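Local coordinates for protein endolysin B (PDB 3HC7) that cleaves the ester linkage between mycolic acids and arabinogalactan in the mycobacterial cell wall, helping the phage to lyse its host, at residues Leu141-Asp146 against Tyr179-Gly184. Sequence-based numbering, arbitrary orientation.
Sequences LGILED and YEVAIG
Ile143 meets Val181 and Gly184 without any aromatic ring between them. The flat group at the interface is the peptide carbonyl of Val181, whose O lies 3.6 Å from Ile143 CD1. The nearby ring, that of Tyr179, belongs to another side of the helix: Ile183 CG1 covers one of its faces from 4.1 Å, displaced from the ring centre, and Arg210 makes a cation-pi contact with it.

On the loop side a single side chain does the work. Ile143 is stretched out, CG1 anti to the backbone N (chi1 -172°) and CD1 continuing the zigzag (chi2 176°), which carries the terminal methyl up to the helix 179-189. There the isoleucine and valine chains pass alongside each other, pointing opposite ways, with Ile143 CG1 4.0 Å from Val181 CG1. The same valine methyl also touches CD1. Three residues on, CD1 approaches the main chain of Gly184, 4.3 Å from its C atom, where no side chain intervenes. The turn presented to the isoleucine is regular, with Gly184 N hydrogen-bonded to Glu180 O at 3.0 Å.

Outside this patch, Ile143 O accepts a hydrogen bond from Arg185 NH1, on helix 179-189, and the Ile143 side chain also rests on Tyr168. Ile143 is about 9 Å, side chain to side chain, from Asp166, the probable catalytic acid of this cutinase-like hydrolase.

Small and buried, the contact joins its two side chains through aliphatic carbons, with no hydrogen bond between the segments; this implies van der Waals adhesion, to which Arg185 adds a polar tie.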
loop_
_atom_site.group_PDB
_atom_site.type_symbol
_atom_site.label_atom_id
_atom_site.label_comp_id
_atom_site.label_asym_id
_atom_site.label_seq_id
_atom_site.Cartn_x
_atom_site.Cartn_y
_atom_site.Cartn_z
ATOM N N LEU A 141 -11.364 4.438 6.925
ATOM C CA LEU A 141 -10.525 4.758 5.779
ATOM C C LEU A 141 -9.061 4.462 6.084
ATOM O O LEU A 141 -8.731 3.964 7.163
ATOM C CB LEU A 141 -10.676 6.230 5.390
ATOM C CG LEU A 141 -10.957 7.244 6.498
ATOM C CD1 LEU A 141 -10.058 7.032 7.694
ATOM C CD2 LEU A 141 -10.818 8.656 5.955
ATOM N N GLY A 142 -8.190 4.767 5.127
ATOM C CA GLY A 142 -6.767 4.644 5.349
ATOM C C GLY A 142 -6.295 5.710 6.319
ATOM O O GLY A 142 -6.793 6.838 6.331
ATOM N N ILE A 143 -5.321 5.356 7.144
ATOM C CA ILE A 143 -4.759 6.312 8.082
ATOM C C ILE A 143 -4.130 7.544 7.404
ATOM O O ILE A 143 -4.256 8.665 7.912
ATOM C CB ILE A 143 -3.727 5.624 8.982
ATOM C CG1 ILE A 143 -3.290 6.567 10.099
ATOM C CG2 ILE A 143 -2.556 5.119 8.146
ATOM C CD1 ILE A 143 -2.350 5.935 11.102
ATOM N N LEU A 144 -3.458 7.347 6.268
ATOM C CA LEU A 144 -2.694 8.432 5.627
ATOM C C LEU A 144 -3.581 9.565 5.115
ATOM O O LEU A 144 -4.636 9.315 4.558
ATOM C CB LEU A 144 -1.848 7.893 4.475
ATOM C CG LEU A 144 -0.678 6.977 4.827
ATOM C CD1 LEU A 144 -0.075 6.406 3.561
ATOM C CD2 LEU A 144 0.388 7.723 5.627
ATOM N N GLU A 145 -3.141 10.809 5.296
ATOM C CA GLU A 145 -3.921 11.981 4.878
ATOM C C GLU A 145 -3.962 12.138 3.355
ATOM O O GLU A 145 -4.902 12.696 2.801
ATOM C CB GLU A 145 -3.359 13.258 5.513
ATOM C CG GLU A 145 -3.405 13.292 7.034
ATOM C CD GLU A 145 -2.331 14.195 7.632
ATOM O OE1 GLU A 145 -1.137 13.993 7.315
ATOM O OE2 GLU A 145 -2.677 15.101 8.425
ATOM N N ASP A 146 -2.916 11.664 2.690
ATOM C CA ASP A 146 -2.863 11.607 1.236
ATOM C C ASP A 146 -3.419 10.251 0.801
ATOM O O ASP A 146 -2.669 9.307 0.577
ATOM C CB ASP A 146 -1.409 11.755 0.778
ATOM C CG ASP A 146 -1.266 11.819 -0.730
ATOM O OD1 ASP A 146 -2.152 12.392 -1.399
ATOM O OD2 ASP A 146 -0.241 11.323 -1.244
ATOM N N TYR A 179 -4.198 11.263 19.138
ATOM C CA TYR A 179 -2.757 11.256 19.377
ATOM C C TYR A 179 -2.029 10.002 18.870
ATOM O O TYR A 179 -1.058 10.101 18.115
ATOM C CB TYR A 179 -2.513 11.411 20.880
ATOM C CG TYR A 179 -1.058 11.452 21.286
ATOM C CD1 TYR A 179 -0.269 12.564 21.016
ATOM C CD2 TYR A 179 -0.481 10.387 21.962
ATOM C CE1 TYR A 179 1.060 12.603 21.397
ATOM C CE2 TYR A 179 0.836 10.415 22.347
ATOM C CZ TYR A 179 1.601 11.522 22.072
ATOM O OH TYR A 179 2.903 11.536 22.483
ATOM N N GLU A 180 -2.484 8.833 19.313
ATOM C CA GLU A 180 -1.895 7.563 18.906
ATOM C C GLU A 180 -1.921 7.413 17.390
ATOM O O GLU A 180 -0.956 6.951 16.776
ATOM C CB GLU A 180 -2.641 6.390 19.562
ATOM C CG GLU A 180 -2.369 6.233 21.038
ATOM C CD GLU A 180 -3.231 7.144 21.894
ATOM O OE1 GLU A 180 -4.027 7.921 21.320
ATOM O OE2 GLU A 180 -3.107 7.079 23.137
ATOM N N VAL A 181 -3.030 7.819 16.786
ATOM C CA VAL A 181 -3.156 7.760 15.340
ATOM C C VAL A 181 -2.162 8.713 14.669
ATOM O O VAL A 181 -1.511 8.357 13.689
ATOM C CB VAL A 181 -4.607 8.061 14.885
ATOM C CG1 VAL A 181 -4.666 8.304 13.395
ATOM C CG2 VAL A 181 -5.529 6.910 15.271
ATOM N N ALA A 182 -2.031 9.923 15.208
ATOM C CA ALA A 182 -1.109 10.902 14.635
ATOM C C ALA A 182 0.333 10.394 14.686
ATOM O O ALA A 182 1.119 10.600 13.754
ATOM C CB ALA A 182 -1.232 12.241 15.367
ATOM N N ILE A 183 0.690 9.738 15.784
ATOM C CA ILE A 183 2.066 9.286 15.942
ATOM C C ILE A 183 2.339 8.114 15.006
ATOM O O ILE A 183 3.415 8.002 14.413
ATOM C CB ILE A 183 2.384 8.975 17.412
ATOM C CG1 ILE A 183 2.448 10.294 18.192
ATOM C CG2 ILE A 183 3.693 8.223 17.514
ATOM C CD1 ILE A 183 3.056 10.173 19.542
ATOM N N GLY A 184 1.335 7.264 14.831
ATOM C CA GLY A 184 1.379 6.265 13.775
ATOM C C GLY A 184 1.650 6.852 12.397
ATOM O O GLY A 184 2.490 6.337 11.643
#